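Local coordinates for MW1564 protein (Staphylococcus aureus, PDB 3NTV) that probably transfers a methyl group from S-adenosylmethionine to the hydroxyl of a caffeoyl-CoA-like acceptor, as a Rossmann-fold O-methyltransferase, at residues 74-79 / 97-102; 143-148 / 171-176. One frame throughout, in Å; residues are numbered along the deposited sequence.

Contact 1: 74-79 / 97-102; sequences NILEIG and HVTTIE
Glu-77 and Thr-100 meet in the tightly packed part of this contact, where parallel strand axes approach to 4.7 Å at an angle of 16°. In the conformer described (each residue is modelled in two), Thr-100 OG1 donates to Glu-77 OE2 over 2.7 Å and reaches the anti lone pair of that oxygen. With CG lying beside the backbone N (chi1 -53°) and the chain extended beyond it, the carboxylate stands well off the sheet. Ser-86 binds the same OE2 and Ser-85 takes OE1, so both oxygens of this buried acid have hydroxyl partners, which would help it keep a negative charge. Val-98 CG1 lies against the side chain, 3.5 Å from OE2, and Phe-89 of helix 84-90 covers this face.

On the other face the packing is apolar. Ile-78 and Ile-101 run side by side with their CD1 atoms 3.7 Å apart, while Leu-76 CD1 rests against Thr-99 CG2; Tyr-162 of helix 155-162 lies against all three aliphatic side chains. Four backbone bonds, from Ile-75 N to His-97 O through Ile-101 N to Glu-77 O, are all close to straight.

Both ends are partly exposed, and few side chains pack across them. At the start, Asn-74 OD1 merely packs near His-97 CB, while its ND2 is bound to Val-142 O. At the finish, the bond from Gly-79 N to Ile-101 O bends to 131° as the chain leaves the sheet; Glu-102 OE1 comes 3.2 Å from Gly-79 CA while accepting from Thr-80 N, and OE2 accepts from Asn-104 N. Strand, glycine turn, helix 84-90 and a second strand ending in an acid form the beta-alpha-beta unit that binds S-adenosylmethionine in Rossmann-fold methyltransferases, consistent with a cofactor site here.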
# COMPACT_ATOMS: atom_id res chain seq x y z
N ASN A 74 2.51 18.65 -5.18
CA ASN A 74 1.40 19.46 -4.68
C ASN A 74 0.33 18.55 -4.13
O ASN A 74 -0.23 17.73 -4.86
CB ASN A 74 0.81 20.32 -5.81
CG ASN A 74 1.69 21.47 -6.25
OD1 ASN A 74 2.50 22.01 -5.50
ND2 ASN A 74 1.41 21.96 -7.45
N ILE A 75 0.03 18.72 -2.83
CA ILE A 75 -0.98 17.89 -2.15
C ILE A 75 -2.14 18.75 -1.68
O ILE A 75 -1.92 19.83 -1.13
CB ILE A 75 -0.33 17.14 -0.95
CG1 ILE A 75 0.83 16.25 -1.43
CG2 ILE A 75 -1.35 16.31 -0.17
CD1 ILE A 75 1.79 15.85 -0.32
N LEU A 76 -3.36 18.22 -1.80
CA LEU A 76 -4.56 18.87 -1.25
C LEU A 76 -5.14 17.91 -0.23
O LEU A 76 -5.42 16.76 -0.57
CB LEU A 76 -5.60 19.16 -2.36
CG LEU A 76 -6.95 19.74 -1.88
CD1 LEU A 76 -6.77 21.10 -1.23
CD2 LEU A 76 -7.91 19.88 -3.07
N GLU A 77 -5.31 18.37 1.01
CA GLU A 77 -5.88 17.54 2.08
C GLU A 77 -7.18 18.15 2.53
O GLU A 77 -7.28 19.38 2.68
CB GLU A 77 -4.97 17.49 3.31
CG GLU A 77 -3.53 17.08 3.09
CD GLU A 77 -2.78 17.06 4.41
OE1 GLU A 77 -2.24 16.00 4.77
OE2 GLU A 77 -2.81 18.08 5.13
N ILE A 78 -8.18 17.29 2.76
CA ILE A 78 -9.47 17.78 3.24
C ILE A 78 -9.55 17.38 4.71
O ILE A 78 -9.80 16.21 5.04
CB ILE A 78 -10.67 17.27 2.41
CG1 ILE A 78 -10.48 17.43 0.87
CG2 ILE A 78 -11.98 17.90 2.92
CD1 ILE A 78 -10.29 18.81 0.32
N GLY A 79 -9.26 18.33 5.57
CA GLY A 79 -9.32 18.12 7.00
C GLY A 79 -7.99 17.83 7.64
O GLY A 79 -7.08 17.27 7.02
N HIS A 97 4.46 21.03 -1.48
CA HIS A 97 3.47 21.99 -1.02
C HIS A 97 2.26 21.23 -0.54
O HIS A 97 1.77 20.36 -1.26
CB HIS A 97 3.05 22.94 -2.18
CG HIS A 97 1.78 23.69 -1.85
ND1 HIS A 97 1.81 24.83 -1.06
CD2 HIS A 97 0.49 23.34 -2.07
CE1 HIS A 97 0.54 25.17 -0.87
NE2 HIS A 97 -0.29 24.28 -1.45
N VAL A 98 1.67 21.64 0.59
CA VAL A 98 0.43 21.02 1.05
C VAL A 98 -0.59 22.14 1.30
O VAL A 98 -0.30 23.09 2.04
CB VAL A 98 0.62 20.19 2.35
CG1 VAL A 98 -0.70 19.52 2.77
CG2 VAL A 98 1.73 19.15 2.19
N THR A 99 -1.78 22.01 0.71
CA THR A 99 -2.92 22.86 1.00
C THR A 99 -3.85 21.99 1.85
O THR A 99 -4.22 20.88 1.42
CB THR A 99 -3.61 23.38 -0.26
OG1 THR A 99 -2.76 24.36 -0.87
CG2 THR A 99 -4.94 24.09 0.06
N THR A 100 -4.21 22.48 3.06
CA THR A 100 -5.10 21.76 3.97
C THR A 100 -6.33 22.60 4.29
O THR A 100 -6.19 23.73 4.77
CB THR A 100 -4.37 21.33 5.26
OG1 THR A 100 -3.13 20.71 4.93
CG2 THR A 100 -5.17 20.35 6.08
N ILE A 101 -7.52 22.04 4.03
CA ILE A 101 -8.79 22.72 4.33
C ILE A 101 -9.28 22.21 5.66
O ILE A 101 -9.39 20.99 5.85
CB ILE A 101 -9.85 22.50 3.21
CG1 ILE A 101 -9.32 22.93 1.82
CG2 ILE A 101 -11.21 23.17 3.57
CD1 ILE A 101 -10.21 22.47 0.60
N GLU A 102 -9.65 23.12 6.56
CA GLU A 102 -10.18 22.74 7.86
C GLU A 102 -11.17 23.78 8.35
O GLU A 102 -10.91 24.98 8.28
CB GLU A 102 -9.05 22.50 8.89
CG GLU A 102 -9.53 21.96 10.24
CD GLU A 102 -10.52 20.80 10.25
OE1 GLU A 102 -10.25 19.78 9.57
OE2 GLU A 102 -11.56 20.92 10.92

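Contact 2: 143-148 / 171-176; sequences YDMIFI and LVITDN
Ile-146 and Ile-148 alternate as donors and acceptors with Leu-171, Ile-173 and Asp-175, and these backbone bonds make up the polar part of the contact. The ladder is regular: Ile-173 N meets Ile-146 O at 2.8 Å, and Ile-148 N reaches Ile-173 O at 2.9 Å, both nearly straight at the hydrogen. Its first rung differs where the chain turns a corner at Asp-144: Leu-171 N approaches Asp-144 O from 32° off the carbonyl plane. The strand axes come within 4.7 Å and run nearly parallel.

The apolar contacts fall on two faces. On one, the bend of selenomethionine Met-145 at chi3 (-83°) carries CE across to Leu-171 CD1 and Ile-173 CG1, 3.9 Å from each. Phe-147 has CG anti to its backbone N, which leans the ring toward the neighbouring strand and sets CD1 3.8 Å from Ile-173 CG2. Helix 57-70 covers this face, with Ile-63 and Ile-67 against these side chains, and Met-69 of the second subunit packs on Leu-171. The reverse face is more lightly joined, through Ile-148 CD1 and Val-172 CG1 at 4.0 Å.

A third group gathers round the phenyl ring. Ile-173 O lies in the plane of the Phe-147 ring at its edge, 3.4 Å from CD1, in addition to accepting from Ile-148 N. Asp-175 runs alongside the phenyl with its carboxylate plane 21° from the ring plane, its CB packing 3.9 Å from Phe-147 CE1. Outside the pair, Thr-174 OG1 has its polar partner in Tyr-204 OH. Buried, parallel and largely aliphatic, the pair forms neighbouring central strands of the Rossmann-type sheet of O-methyltransferases, with strand 225-230 antiparallel beyond 170-175.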
# COMPACT_ATOMS: atom_id res chain seq x y z
N TYR A 143 -2.99 19.78 -8.51
CA TYR A 143 -2.51 18.86 -7.46
C TYR A 143 -2.11 17.50 -8.01
O TYR A 143 -2.63 17.06 -9.04
CB TYR A 143 -3.56 18.71 -6.34
CG TYR A 143 -3.84 20.02 -5.64
CD1 TYR A 143 -3.01 20.48 -4.61
CD2 TYR A 143 -4.89 20.84 -6.05
CE1 TYR A 143 -3.19 21.74 -4.05
CE2 TYR A 143 -5.10 22.09 -5.46
CZ TYR A 143 -4.24 22.55 -4.48
OH TYR A 143 -4.47 23.77 -3.90
N ASP A 144 -1.13 16.87 -7.34
CA ASP A 144 -0.64 15.53 -7.68
C ASP A 144 -1.31 14.47 -6.82
O ASP A 144 -1.31 13.30 -7.20
CB ASP A 144 0.86 15.46 -7.46
CG ASP A 144 1.62 16.50 -8.26
OD1 ASP A 144 1.25 16.73 -9.44
OD2 ASP A 144 2.54 17.13 -7.69
N MSE A 145 -1.90 14.88 -5.68
CA MSE A 145 -2.57 13.98 -4.72
C MSE A 145 -3.63 14.77 -3.95
O MSE A 145 -3.41 15.93 -3.58
CB MSE A 145 -1.51 13.39 -3.73
CG MSE A 145 -2.10 12.57 -2.59
SE MSE A 145 -0.69 12.07 -1.34
CE MSE A 145 -0.02 10.52 -2.28
N ILE A 146 -4.78 14.11 -3.72
CA ILE A 146 -5.86 14.62 -2.88
C ILE A 146 -6.00 13.59 -1.75
O ILE A 146 -6.06 12.38 -2.01
CB ILE A 146 -7.17 14.85 -3.68
CG1 ILE A 146 -6.96 15.97 -4.74
CG2 ILE A 146 -8.31 15.23 -2.70
CD1 ILE A 146 -8.13 16.23 -5.70
N PHE A 147 -6.08 14.07 -0.51
CA PHE A 147 -6.23 13.18 0.66
C PHE A 147 -7.54 13.47 1.37
O PHE A 147 -7.75 14.59 1.84
CB PHE A 147 -5.01 13.35 1.58
CG PHE A 147 -4.90 12.44 2.78
CD1 PHE A 147 -5.38 11.13 2.74
CD2 PHE A 147 -4.21 12.85 3.92
CE1 PHE A 147 -5.24 10.27 3.83
CE2 PHE A 147 -4.05 11.98 5.01
CZ PHE A 147 -4.56 10.69 4.95
N ILE A 148 -8.45 12.49 1.38
CA ILE A 148 -9.80 12.63 1.96
C ILE A 148 -10.08 11.53 3.00
O ILE A 148 -9.49 10.45 2.92
CB ILE A 148 -10.83 12.53 0.78
CG1 ILE A 148 -10.71 13.71 -0.18
CG2 ILE A 148 -12.29 12.41 1.26
CD1 ILE A 148 -11.39 13.36 -1.61
N LEU A 171 -3.25 11.04 -7.80
CA LEU A 171 -3.86 10.10 -6.87
C LEU A 171 -4.89 10.70 -5.95
O LEU A 171 -4.68 11.79 -5.42
CB LEU A 171 -2.77 9.50 -5.93
CG LEU A 171 -1.52 8.89 -6.57
CD1 LEU A 171 -0.53 8.44 -5.48
CD2 LEU A 171 -1.89 7.71 -7.46
N VAL A 172 -5.96 9.93 -5.66
CA VAL A 172 -6.90 10.26 -4.59
C VAL A 172 -6.66 9.18 -3.54
O VAL A 172 -6.81 7.97 -3.84
CB VAL A 172 -8.40 10.33 -4.96
CG1 VAL A 172 -9.23 10.75 -3.74
CG2 VAL A 172 -8.63 11.29 -6.11
N ILE A 173 -6.26 9.60 -2.34
CA ILE A 173 -6.04 8.69 -1.22
C ILE A 173 -7.23 8.88 -0.26
O ILE A 173 -7.44 9.99 0.25
CB ILE A 173 -4.70 8.96 -0.49
CG1 ILE A 173 -3.47 8.90 -1.47
CG2 ILE A 173 -4.54 7.99 0.69
CD1 ILE A 173 -3.39 7.68 -2.30
N THR A 174 -8.02 7.83 -0.06
CA THR A 174 -9.16 7.93 0.86
C THR A 174 -8.89 7.11 2.11
O THR A 174 -8.74 5.88 2.02
CB THR A 174 -10.51 7.51 0.23
OG1 THR A 174 -10.71 8.13 -1.04
CG2 THR A 174 -11.68 7.85 1.14
N ASP A 175 -8.87 7.78 3.26
CA ASP A 175 -8.71 7.10 4.54
C ASP A 175 -10.08 6.72 5.10
O ASP A 175 -11.10 7.28 4.68
CB ASP A 175 -7.98 8.01 5.55
CG ASP A 175 -7.34 7.28 6.72
OD1 ASP A 175 -7.32 6.02 6.70
OD2 ASP A 175 -6.91 7.95 7.67
N ASN A 176 -10.09 5.78 6.05
CA ASN A 176 -11.28 5.39 6.79
C ASN A 176 -12.37 4.75 5.95
O ASN A 176 -13.55 4.90 6.26
CB ASN A 176 -11.78 6.60 7.61
CG ASN A 176 -12.44 6.26 8.91
OD1 ASN A 176 -12.31 5.15 9.45
ND2 ASN A 176 -13.17 7.22 9.42

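How the contacts relate
Both contacts are buried parallel strand pairs of one sheet, their centres about 10 Å apart, and neither is a surface contact, although contact 1 has partly exposed ends. They adjoin through strands 74-78 and 143-149: Leu-76 O and Phe-147 N, 2.8 Å apart, probably hydrogen-bond, as do Asn-74 O and Asp-144 N. Four strands thus run side by side in the order 97-102, 74-78, 143-149, 170-175. In contact 1 a carboxylate and a hydroxyl bond to each other across the strands, facing helix 84-90; in contact 2 the cross-strand bonds are all backbone, and side chains meet mainly by apolar packing. A subunit neighbour reaches contact 2 at one residue, whereas contact 1 lies within a single chain.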